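Local coordinates for pngf-ii (Elizabethkingia meningoseptica, PDB 4R4X), which probably acts as a peptide:N-glycosidase, removing asparagine-linked glycans from glycoproteins by cleaving the bond between sugar and asparagine side chain, at residues A[88-93]-A[99-104]; A[134-139]-A[146-151]; A[262-265]-A[271-274]; A[304-309]-A[478-483]; A[462-467]-A[490-495]. All blocks are in the same frame, centred on the assembly; numbering follows the deposited sequence.

Contact 1. Residues A[88-93]-A[99-104]; sequences TSETGK and VKKAVT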
# COMPACT_ATOMS: atom_id res chain seq x y z
N THR A 88 11.68 14.08 -45.13
CA THR A 88 12.83 14.93 -45.37
C THR A 88 13.52 14.45 -46.64
O THR A 88 13.22 13.38 -47.17
CB THR A 88 13.88 14.90 -44.23
OG1 THR A 88 14.71 13.72 -44.35
CG2 THR A 88 13.23 14.95 -42.86
N SER A 89 14.47 15.24 -47.11
CA SER A 89 15.25 14.85 -48.28
C SER A 89 16.55 14.13 -47.88
O SER A 89 17.38 13.85 -48.73
CB SER A 89 15.52 16.09 -49.14
OG SER A 89 16.30 17.03 -48.42
N GLU A 90 16.72 13.80 -46.60
CA GLU A 90 17.97 13.19 -46.17
C GLU A 90 17.99 11.72 -46.56
O GLU A 90 17.00 11.00 -46.37
CB GLU A 90 18.22 13.38 -44.68
CG GLU A 90 18.53 14.82 -44.34
CD GLU A 90 18.74 15.06 -42.87
OE1 GLU A 90 19.49 14.27 -42.23
OE2 GLU A 90 18.18 16.04 -42.37
N THR A 91 19.11 11.31 -47.13
CA THR A 91 19.32 9.94 -47.57
C THR A 91 20.73 9.53 -47.19
O THR A 91 21.60 10.36 -46.87
CB THR A 91 19.12 9.75 -49.11
OG1 THR A 91 20.12 10.48 -49.83
CG2 THR A 91 17.76 10.24 -49.56
N GLY A 92 20.96 8.23 -47.23
CA GLY A 92 22.28 7.72 -46.94
C GLY A 92 22.27 6.22 -46.99
O GLY A 92 21.41 5.61 -47.62
N LYS A 93 23.26 5.63 -46.33
CA LYS A 93 23.32 4.19 -46.16
C LYS A 93 23.62 3.82 -44.72
O LYS A 93 24.39 4.50 -44.03
CB LYS A 93 24.39 3.59 -47.08
CG LYS A 93 23.99 3.50 -48.52
CD LYS A 93 25.20 3.02 -49.30
CE LYS A 93 24.88 2.63 -50.73
NZ LYS A 93 24.51 1.19 -50.78
N VAL A 99 18.84 4.28 -47.08
CA VAL A 99 17.91 4.77 -46.06
C VAL A 99 17.44 6.18 -46.39
O VAL A 99 18.16 6.97 -47.03
CB VAL A 99 18.51 4.73 -44.63
CG1 VAL A 99 18.74 3.28 -44.18
CG2 VAL A 99 19.81 5.52 -44.52
N LYS A 100 16.21 6.46 -45.94
CA LYS A 100 15.58 7.78 -45.97
C LYS A 100 15.27 8.14 -44.54
O LYS A 100 15.01 7.28 -43.70
CB LYS A 100 14.28 7.75 -46.76
CG LYS A 100 14.46 7.58 -48.26
CD LYS A 100 13.16 7.34 -49.01
CE LYS A 100 12.18 8.50 -48.93
NZ LYS A 100 12.76 9.81 -49.35
N LYS A 101 15.31 9.42 -44.24
CA LYS A 101 14.95 9.90 -42.95
C LYS A 101 13.59 10.54 -42.97
O LYS A 101 13.26 11.30 -43.90
CB LYS A 101 15.96 10.92 -42.45
CG LYS A 101 15.80 11.22 -40.98
CD LYS A 101 16.72 12.36 -40.55
CE LYS A 101 15.98 13.68 -40.44
NZ LYS A 101 16.83 14.72 -39.84
N ALA A 102 12.81 10.27 -41.93
CA ALA A 102 11.54 10.95 -41.68
C ALA A 102 11.53 11.33 -40.22
O ALA A 102 12.31 10.78 -39.41
CB ALA A 102 10.37 10.06 -42.00
N VAL A 103 10.65 12.27 -39.87
CA VAL A 103 10.61 12.82 -38.52
C VAL A 103 9.19 12.75 -37.97
O VAL A 103 8.23 13.01 -38.70
CB VAL A 103 11.06 14.29 -38.48
CG1 VAL A 103 11.12 14.80 -37.04
CG2 VAL A 103 12.41 14.47 -39.14
N THR A 104 9.08 12.37 -36.70
CA THR A 104 7.80 12.41 -36.00
C THR A 104 7.97 13.04 -34.63
O THR A 104 9.09 13.22 -34.13
CB THR A 104 7.14 11.02 -35.86
OG1 THR A 104 5.79 11.18 -35.41
CG2 THR A 104 7.91 10.09 -34.88
O HOH W 1 14.75 11.09 -47.76
O HOH W 2 11.40 11.00 -45.80
O HOH W 3 10.90 11.69 -48.43
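Lys101 and Glu90 lie side by side across this contact, their side chains pointing the same way. Lys101 CB sits 3.6 Å from Thr88 OG1 and a little farther from Glu90 CB. CG leaves anti to the backbone N (chi1 -167°), the extended chi2 brings CD to 3.8 Å from Glu90 OE1, and a bend at chi3 then turns CE toward Glu90 OE2 and Thr88 CG2, the latter at 3.9 Å. NZ closes a salt bridge to Glu90 OE2 at 3.2 Å, approaching from above the carboxylate plane. Its stronger partner is Glu112 on strand 109-116, so the ammonium is shared between two acids, while Trp114 of that strand packs on both Glu90 and Lys101.

The backbones form an antiparallel beta hairpin, strands 86-94 and 97-106 of the N-terminal domain. Gly92 and Val99 are a hydrogen-bonded pair, with Val99 N 2.9 Å from Gly92 O; Thr91 and Lys100 follow as a non-hydrogen-bonded pair. Lys101 N then bonds Glu90 O at 3.1 Å. Lys101 O is gripped by Thr88 OG1, 2.9 Å away and above the carbonyl plane, by a water and, weakly, by Thr88 N. The same Thr88 OG1 accepts from Glu90 N, making an ST turn. Lys100 NZ works through water: one molecule links it to both Thr88 O and Glu90 O, and a second reaches Thr88 O again.

Contact 2. Residues A[134-139]-A[146-151]; sequences LVLKTV and VEATSV
Val146 O takes the hydrogen of Thr138 N at 2.8 Å, in the carbonyl plane and nearly straight (161° at the hydrogen), and Lys137 CA adds a CA-H...O contact at 3.2 Å. Val146 N in turn donates to Thr138 O, so these two residues form an antiparallel hydrogen-bonded pair. Two residues along, Leu136 O accepts from Ala148 N, again at 2.8 Å. Thr138 and Val146 run alongside each other on their face: with OG1 placed between the backbone N and the carbonyl carbon (chi1 64°), the hydroxyl comes 3.5 Å from Val146 CB. On the other face Lys137 and Glu147 make a non-hydrogen-bonded pair. Their extended chains slant across one another with Lys137 CD 3.8 Å from Glu147 OE1, but NZ stays 4.2 Å from that OE1, longer than a salt bridge. Leu136 CD2 packs on Ala148 CB at 3.9 Å and meets Val151 CG2 at about a right angle, Val151 lying beyond the corner the chain turns at Thr149. Strands 134-140 and 144-154 are thus a beta hairpin of the N-terminal domain, and where its first arm meets strand 109-116, Leu136 and Lys137 both face Trp114 in a classic beta bulge.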
# COMPACT_ATOMS: atom_id res chain seq x y z
N LEU A 134 11.97 -0.87 -43.09
CA LEU A 134 12.81 -1.44 -42.04
C LEU A 134 13.64 -0.32 -41.42
O LEU A 134 14.55 0.22 -42.06
CB LEU A 134 13.70 -2.55 -42.59
CG LEU A 134 14.77 -3.07 -41.63
CD1 LEU A 134 14.16 -3.65 -40.35
CD2 LEU A 134 15.60 -4.09 -42.36
N VAL A 135 13.31 0.03 -40.18
CA VAL A 135 13.97 1.12 -39.48
C VAL A 135 15.32 0.64 -38.99
O VAL A 135 15.40 -0.29 -38.20
CB VAL A 135 13.12 1.63 -38.30
CG1 VAL A 135 13.86 2.68 -37.50
CG2 VAL A 135 11.79 2.19 -38.80
N LEU A 136 16.39 1.29 -39.44
CA LEU A 136 17.75 0.92 -39.05
C LEU A 136 18.41 1.86 -38.05
O LEU A 136 19.46 1.54 -37.50
CB LEU A 136 18.63 0.75 -40.30
CG LEU A 136 18.19 -0.36 -41.24
CD1 LEU A 136 19.16 -0.36 -42.43
CD2 LEU A 136 18.18 -1.72 -40.53
N LYS A 137 17.80 3.01 -37.81
CA LYS A 137 18.30 3.96 -36.84
C LYS A 137 17.18 4.90 -36.38
O LYS A 137 16.41 5.40 -37.22
CB LYS A 137 19.42 4.79 -37.45
CG LYS A 137 20.01 5.85 -36.53
CD LYS A 137 21.26 6.43 -37.19
CE LYS A 137 21.69 7.72 -36.53
NZ LYS A 137 22.84 8.30 -37.30
N THR A 138 17.11 5.13 -35.07
CA THR A 138 16.24 6.17 -34.50
C THR A 138 17.08 7.12 -33.65
O THR A 138 18.05 6.71 -33.01
CB THR A 138 15.13 5.60 -33.61
OG1 THR A 138 15.72 4.95 -32.48
CG2 THR A 138 14.29 4.61 -34.39
N VAL A 139 16.71 8.39 -33.68
CA VAL A 139 17.37 9.41 -32.89
C VAL A 139 16.30 10.20 -32.16
O VAL A 139 15.41 10.79 -32.79
CB VAL A 139 18.21 10.39 -33.74
CG1 VAL A 139 19.01 11.32 -32.83
CG2 VAL A 139 19.11 9.63 -34.68
N VAL A 146 19.42 4.71 -31.38
CA VAL A 146 19.37 3.25 -31.47
C VAL A 146 19.70 2.94 -32.92
O VAL A 146 19.00 3.43 -33.81
CB VAL A 146 17.97 2.69 -31.10
CG1 VAL A 146 17.95 1.17 -31.16
CG2 VAL A 146 17.55 3.16 -29.71
N GLU A 147 20.77 2.19 -33.18
CA GLU A 147 21.20 1.91 -34.54
C GLU A 147 21.51 0.43 -34.77
O GLU A 147 22.08 -0.23 -33.91
CB GLU A 147 22.41 2.80 -34.90
CG GLU A 147 23.04 2.52 -36.26
CD GLU A 147 23.95 3.66 -36.76
OE1 GLU A 147 24.29 4.56 -35.96
OE2 GLU A 147 24.32 3.64 -37.94
N ALA A 148 21.12 -0.10 -35.92
CA ALA A 148 21.42 -1.49 -36.29
C ALA A 148 22.94 -1.70 -36.41
O ALA A 148 23.64 -0.83 -36.93
CB ALA A 148 20.73 -1.84 -37.59
N THR A 149 23.43 -2.83 -35.90
CA THR A 149 24.83 -3.25 -36.03
C THR A 149 24.97 -4.47 -36.95
O THR A 149 26.04 -4.72 -37.47
CB THR A 149 25.43 -3.60 -34.66
OG1 THR A 149 24.51 -4.40 -33.94
CG2 THR A 149 25.68 -2.35 -33.86
N SER A 150 23.89 -5.22 -37.15
CA SER A 150 23.91 -6.31 -38.12
C SER A 150 22.52 -6.61 -38.62
O SER A 150 21.55 -6.44 -37.89
CB SER A 150 24.54 -7.59 -37.52
OG SER A 150 23.85 -7.98 -36.36
N VAL A 151 22.46 -7.04 -39.87
CA VAL A 151 21.26 -7.53 -40.51
C VAL A 151 21.64 -8.88 -41.13
O VAL A 151 22.48 -8.91 -42.03
CB VAL A 151 20.75 -6.57 -41.61
CG1 VAL A 151 19.54 -7.14 -42.32
CG2 VAL A 151 20.44 -5.20 -41.01

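Contact 3. Residues A[262-265]-A[271-274]; sequences YYTG and KSLP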
# COMPACT_ATOMS: atom_id res chain seq x y z
N TYR A 262 -5.72 -11.04 22.60
CA TYR A 262 -6.98 -10.34 22.45
C TYR A 262 -8.05 -11.25 21.85
O TYR A 262 -9.24 -11.04 22.11
CB TYR A 262 -6.76 -9.11 21.58
CG TYR A 262 -7.77 -8.00 21.74
CD1 TYR A 262 -7.83 -7.25 22.90
CD2 TYR A 262 -8.58 -7.65 20.70
CE1 TYR A 262 -8.74 -6.19 23.02
CE2 TYR A 262 -9.49 -6.62 20.80
CZ TYR A 262 -9.56 -5.87 21.95
OH TYR A 262 -10.44 -4.82 22.03
N TYR A 263 -7.63 -12.26 21.08
CA TYR A 263 -8.55 -13.27 20.52
C TYR A 263 -9.27 -14.10 21.59
O TYR A 263 -10.43 -14.46 21.43
CB TYR A 263 -7.82 -14.20 19.53
CG TYR A 263 -8.69 -15.12 18.69
CD1 TYR A 263 -9.64 -14.59 17.82
CD2 TYR A 263 -8.53 -16.51 18.72
CE1 TYR A 263 -10.42 -15.42 17.03
CE2 TYR A 263 -9.28 -17.34 17.90
CZ TYR A 263 -10.23 -16.79 17.07
OH TYR A 263 -11.02 -17.57 16.26
N THR A 264 -8.59 -14.36 22.69
CA THR A 264 -9.24 -14.99 23.85
C THR A 264 -10.41 -14.14 24.34
O THR A 264 -11.50 -14.65 24.59
CB THR A 264 -8.25 -15.18 25.01
OG1 THR A 264 -6.96 -15.53 24.48
CG2 THR A 264 -8.75 -16.27 25.95
N GLY A 265 -10.19 -12.83 24.44
CA GLY A 265 -11.25 -11.89 24.77
C GLY A 265 -12.39 -11.91 23.76
O GLY A 265 -13.56 -11.95 24.14
N LYS A 271 -14.09 -10.98 29.93
CA LYS A 271 -13.55 -11.40 31.23
C LYS A 271 -12.22 -12.15 31.11
O LYS A 271 -11.46 -12.19 32.06
CB LYS A 271 -14.58 -12.25 32.00
CG LYS A 271 -14.24 -12.48 33.46
CD LYS A 271 -15.33 -13.28 34.18
CE LYS A 271 -15.01 -13.48 35.66
NZ LYS A 271 -14.65 -12.20 36.33
N SER A 272 -11.93 -12.73 29.95
CA SER A 272 -10.70 -13.49 29.76
C SER A 272 -9.46 -12.60 29.69
O SER A 272 -8.38 -13.07 29.91
CB SER A 272 -10.80 -14.35 28.50
OG SER A 272 -11.69 -15.42 28.71
N LEU A 273 -9.65 -11.32 29.36
CA LEU A 273 -8.56 -10.36 29.30
C LEU A 273 -8.05 -10.01 30.69
O LEU A 273 -8.83 -9.90 31.63
CB LEU A 273 -9.04 -9.09 28.60
CG LEU A 273 -9.52 -9.28 27.16
CD1 LEU A 273 -9.93 -7.94 26.56
CD2 LEU A 273 -8.43 -9.95 26.32
N PRO A 274 -6.73 -9.85 30.84
CA PRO A 274 -6.17 -9.37 32.12
C PRO A 274 -6.71 -8.00 32.52
O PRO A 274 -6.85 -7.12 31.66
CB PRO A 274 -4.67 -9.27 31.84
CG PRO A 274 -4.41 -10.12 30.66
CD PRO A 274 -5.69 -10.20 29.86
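Leu273 sends CG away from its carbonyl carbon (chi1 -61°) and keeps its chain straight at chi2, which drives both methyls toward the first turn of helix 262-268. Tyr262, its CG anti to the backbone N (chi1 -157°), has a CB directed away from 271-274, yet its ring bends back toward the leucine. The motif is a short helix whose chain folds back on it: a 3-10 turn ending at Ser272 brings 271-274 against the helix start, within the part of the protein related to the N-terminal domain of PNGase F. Leu273 CD1 reaches Tyr262 CE1 at 4.1 Å, approaching the ring obliquely. The other methyl, CD2, lies on bare backbone 3.8 Å from Gly265 CA, a fit made possible because Gly265 carries no side chain. The packing is wholly by van der Waals contact, the polar ends being occupied elsewhere: Tyr262 OH bonds Gln394 OE1, and Thr264 OG1 takes a bond from Ser261 N. Tyr293 also touches both Tyr262 and Leu273, adding a loop residue to this buried cluster. At the outer end of the contact, Thr264 turns its methyl rather than its hydroxyl to the 3-10 turn, with CG2 3.8 Å from Ser272 CB.

Contact 4. Residues A[304-309]-A[478-483]; sequences TPFGIG and LSSSDL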
# COMPACT_ATOMS: atom_id res chain seq x y z
N THR A 304 -13.56 7.45 10.28
CA THR A 304 -14.47 7.61 9.13
C THR A 304 -14.93 9.05 9.02
O THR A 304 -15.02 9.78 10.01
CB THR A 304 -15.72 6.69 9.15
OG1 THR A 304 -16.66 7.15 10.13
CG2 THR A 304 -15.35 5.26 9.40
N PRO A 305 -15.18 9.49 7.79
CA PRO A 305 -15.80 10.77 7.64
C PRO A 305 -17.29 10.66 8.00
O PRO A 305 -17.74 9.59 8.37
CB PRO A 305 -15.55 11.09 6.17
CG PRO A 305 -15.60 9.76 5.50
CD PRO A 305 -14.98 8.82 6.49
N PHE A 306 -18.00 11.77 7.98
CA PHE A 306 -19.43 11.77 8.24
C PHE A 306 -20.23 11.35 7.00
O PHE A 306 -20.42 12.14 6.08
CB PHE A 306 -19.87 13.17 8.62
CG PHE A 306 -19.42 13.64 9.98
CD1 PHE A 306 -20.21 13.44 11.11
CD2 PHE A 306 -18.26 14.37 10.12
CE1 PHE A 306 -19.84 13.95 12.34
CE2 PHE A 306 -17.87 14.86 11.34
CZ PHE A 306 -18.65 14.65 12.46
N GLY A 307 -20.65 10.10 6.97
CA GLY A 307 -21.68 9.59 6.04
C GLY A 307 -21.38 9.52 4.56
O GLY A 307 -22.30 9.64 3.70
N ILE A 308 -20.13 9.30 4.23
CA ILE A 308 -19.72 9.31 2.83
C ILE A 308 -20.37 8.22 1.98
O ILE A 308 -20.50 7.06 2.38
CB ILE A 308 -18.19 9.25 2.67
CG1 ILE A 308 -17.79 9.71 1.26
CG2 ILE A 308 -17.67 7.83 2.94
CD1 ILE A 308 -16.31 9.90 1.10
N GLY A 309 -20.81 8.63 0.80
CA GLY A 309 -21.46 7.73 -0.13
C GLY A 309 -22.94 7.74 0.13
O GLY A 309 -23.69 8.31 -0.66
N LEU A 478 -18.78 27.11 10.47
CA LEU A 478 -17.89 25.95 10.39
C LEU A 478 -18.73 24.68 10.41
O LEU A 478 -19.85 24.67 10.92
CB LEU A 478 -16.92 25.95 11.59
CG LEU A 478 -15.90 27.10 11.55
CD1 LEU A 478 -15.17 27.26 12.91
CD2 LEU A 478 -14.93 26.89 10.42
N SER A 479 -18.14 23.61 9.88
CA SER A 479 -18.69 22.27 9.92
C SER A 479 -17.85 21.44 10.88
O SER A 479 -16.67 21.71 11.07
CB SER A 479 -18.65 21.69 8.49
OG SER A 479 -19.49 20.55 8.35
N SER A 480 -18.45 20.44 11.50
CA SER A 480 -17.76 19.63 12.50
C SER A 480 -16.45 19.06 11.97
O SER A 480 -15.46 19.03 12.70
CB SER A 480 -18.65 18.49 13.01
OG SER A 480 -17.96 17.78 14.04
N SER A 481 -16.44 18.64 10.71
CA SER A 481 -15.26 18.00 10.12
C SER A 481 -14.09 18.98 9.90
O SER A 481 -12.99 18.53 9.68
CB SER A 481 -15.65 17.27 8.78
OG SER A 481 -16.04 18.18 7.77
N ASP A 482 -14.35 20.28 9.95
CA ASP A 482 -13.34 21.32 9.83
C ASP A 482 -12.52 21.54 11.11
O ASP A 482 -11.44 22.11 11.05
CB ASP A 482 -13.98 22.68 9.53
CG ASP A 482 -14.80 22.73 8.23
OD1 ASP A 482 -14.52 21.93 7.30
OD2 ASP A 482 -15.69 23.62 8.14
N LEU A 483 -13.06 21.15 12.26
CA LEU A 483 -12.53 21.60 13.52
C LEU A 483 -11.22 20.89 13.89
O LEU A 483 -11.05 19.69 13.63
CB LEU A 483 -13.55 21.40 14.63
CG LEU A 483 -14.92 22.05 14.43
CD1 LEU A 483 -15.80 21.58 15.55
CD2 LEU A 483 -14.79 23.56 14.43
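Phe306 is the one residue of 304-309 that touches the serines of 478-483, and it does so with the CD2-CE2-CZ side of its ring. The closest packing is at CZ, which lies 3.6 Å from Ser480 OG and 3.9 Å from Ser480 CB, the hydroxyl coming in obliquely. The backbone brings Ser480 CB to the ring, and chi1 of -176°, with OG opposite the backbone N, swings the hydroxyl to CZ. Farther round, the fit is slacker: Phe306 CD2 and Ser481 CB are 4.1 Å apart, as are Phe306 CE2 and Ser481 N. All three residues are buried. Beyond them 478-483 leads outward to exposed Leu478 and partly exposed Asp482, whose OD2 accepts Ser479 N at 3.0 Å from above the carboxylate plane. That bond, with Asp482 N to Ser479 O, braces the small 3-10 turn presenting the serines. The long loop that carries the serines also holds the phenylalanine's backbone, Phe306 N bonding Asn468 OD1. What results is loop-to-loop packing between the parts related to the N-terminal and C-terminal domains of PNGase F, the first giving the loop after strand 297-303 and the second the serine turn, consistent with the side-by-side paired jelly rolls of that family.

Contact 5. Residues A[462-467]-A[490-495]; sequences GSYRLF and PGTITN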
# COMPACT_ATOMS: atom_id res chain seq x y z
N GLY A 462 -10.08 20.95 7.91
CA GLY A 462 -10.88 21.64 6.89
C GLY A 462 -10.57 21.20 5.47
O GLY A 462 -11.40 21.36 4.59
N SER A 463 -9.38 20.63 5.26
CA SER A 463 -8.98 20.09 3.94
C SER A 463 -9.84 18.94 3.41
O SER A 463 -9.87 18.73 2.21
CB SER A 463 -7.51 19.61 3.97
OG SER A 463 -6.64 20.64 4.42
N TYR A 464 -10.53 18.20 4.29
CA TYR A 464 -11.16 16.92 3.94
C TYR A 464 -12.68 17.07 3.88
O TYR A 464 -13.43 16.08 3.91
CB TYR A 464 -10.72 15.80 4.92
CG TYR A 464 -9.21 15.86 5.10
CD1 TYR A 464 -8.35 15.53 4.08
CD2 TYR A 464 -8.68 16.37 6.26
CE1 TYR A 464 -6.97 15.70 4.21
CE2 TYR A 464 -7.32 16.53 6.42
CZ TYR A 464 -6.46 16.20 5.41
OH TYR A 464 -5.10 16.40 5.63
N ARG A 465 -13.12 18.32 3.75
CA ARG A 465 -14.55 18.66 3.78
C ARG A 465 -15.40 17.83 2.81
O ARG A 465 -16.52 17.42 3.17
CB ARG A 465 -14.72 20.16 3.50
CG ARG A 465 -16.14 20.66 3.57
CD ARG A 465 -16.64 20.70 5.00
NE ARG A 465 -18.06 21.07 5.08
CZ ARG A 465 -19.08 20.22 5.03
NH1 ARG A 465 -18.90 18.92 4.87
NH2 ARG A 465 -20.31 20.71 5.13
N LEU A 466 -14.88 17.54 1.62
CA LEU A 466 -15.66 16.88 0.57
C LEU A 466 -15.84 15.37 0.81
O LEU A 466 -16.59 14.70 0.08
CB LEU A 466 -15.03 17.14 -0.80
CG LEU A 466 -15.05 18.59 -1.30
CD1 LEU A 466 -14.38 18.70 -2.67
CD2 LEU A 466 -16.46 19.16 -1.32
N PHE A 467 -15.14 14.84 1.80
CA PHE A 467 -15.38 13.47 2.25
C PHE A 467 -16.53 13.38 3.26
O PHE A 467 -16.91 12.29 3.65
CB PHE A 467 -14.11 12.86 2.87
CG PHE A 467 -12.97 12.70 1.91
CD1 PHE A 467 -12.83 11.53 1.14
CD2 PHE A 467 -12.03 13.71 1.75
CE1 PHE A 467 -11.79 11.39 0.25
CE2 PHE A 467 -10.98 13.57 0.86
CZ PHE A 467 -10.84 12.38 0.12
N PRO A 490 -11.76 13.62 10.86
CA PRO A 490 -12.65 12.66 10.19
C PRO A 490 -12.30 12.47 8.70
O PRO A 490 -12.23 13.45 7.94
CB PRO A 490 -14.03 13.30 10.36
CG PRO A 490 -13.92 14.12 11.60
CD PRO A 490 -12.51 14.65 11.61
N GLY A 491 -12.10 11.23 8.29
CA GLY A 491 -11.77 10.88 6.91
C GLY A 491 -10.29 10.58 6.69
O GLY A 491 -9.86 10.39 5.56
N THR A 492 -9.51 10.54 7.77
CA THR A 492 -8.06 10.38 7.64
C THR A 492 -7.47 9.40 8.66
O THR A 492 -8.04 9.09 9.72
CB THR A 492 -7.27 11.73 7.74
OG1 THR A 492 -7.35 12.28 9.08
CG2 THR A 492 -7.76 12.77 6.71
N ILE A 493 -6.27 8.94 8.33
CA ILE A 493 -5.39 8.19 9.26
C ILE A 493 -4.75 9.10 10.30
O ILE A 493 -4.38 10.23 10.00
CB ILE A 493 -4.23 7.57 8.48
CG1 ILE A 493 -4.76 6.49 7.57
CG2 ILE A 493 -3.13 7.02 9.41
CD1 ILE A 493 -3.78 6.02 6.53
N THR A 494 -4.57 8.59 11.52
CA THR A 494 -3.71 9.24 12.50
C THR A 494 -2.34 8.58 12.45
O THR A 494 -2.20 7.38 12.73
CB THR A 494 -4.33 9.15 13.91
OG1 THR A 494 -5.48 10.00 13.97
CG2 THR A 494 -3.32 9.57 14.98
N ASN A 495 -1.33 9.35 12.06
CA ASN A 495 0.06 8.86 11.95
C ASN A 495 0.63 8.37 13.27
O ASN A 495 0.46 9.05 14.26
CB ASN A 495 0.96 10.01 11.49
CG ASN A 495 1.04 10.12 9.98
OD1 ASN A 495 0.25 10.78 9.33
ND2 ASN A 495 2.02 9.47 9.42
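Ser463 and Thr492 sandwich the ring of Tyr464, one on each face. The contact lies where a 3-10 loop packs on the lead-in to strand 493-504, and the disulfide Cys461-Cys489 joins the two segments immediately ahead of their first residues, making this a disulfide-bridged loop of the part related to the C-terminal domain of PNGase F. Going along the loop, Ser463 sets CB 3.8 Å above the ring plane, over its centre, while OG bonds Asp460 O. Tyr464 comes next. On its opposite face Thr492 CG2 makes a CH-pi contact 3.6 Å from the ring centroid and only 4° off the normal, so all six ring carbons are almost equally far from the methyl. Thr492 puts CG2 beside its backbone N and OG1 between N and the carbonyl carbon (chi1 68°), which lets the hydroxyl bond Cys489 O and Arg458 NH2 while the methyl lies over the ring face. The far end of the ring is held by OH, which bonds Asp460 OD2. Beneath, Tyr464 CB approaches Pro490 O at 4.1 Å, and Gly491 with Thr492 forms a G1 beta bulge facing Phe303. Arg465 has its CB directed away from 490-495, and its side chain touches Ser479 and Asp482. Phe467 closes the turn: its N bonds Tyr464 O at 3.0 Å, and that same oxygen lies at the edge of the Phe467 ring, in its plane.

From the N terminus, contacts 1 and 2 close two hairpins of the N-terminal domain, with strand 109-116 between them in chain and sheet; they touch where Val99 CG1 meets Leu136 CD1 at 4.1 Å. Contact 3 follows as another short local closure, with its nearest atoms about 58 Å from contact 2 and about 17 Å from contacts 4 and 5. Contact 4 spans the longest loop, from 304-309 to 478-483. Contact 5 opens within that loop and closes after it, so the two cross, and their centres are 8 Å apart. Phe467 O meets Pro305 CB, so the long loop of the C-terminal part also touches the loop after strand 297-303 of the N-terminal PNGase F-like part.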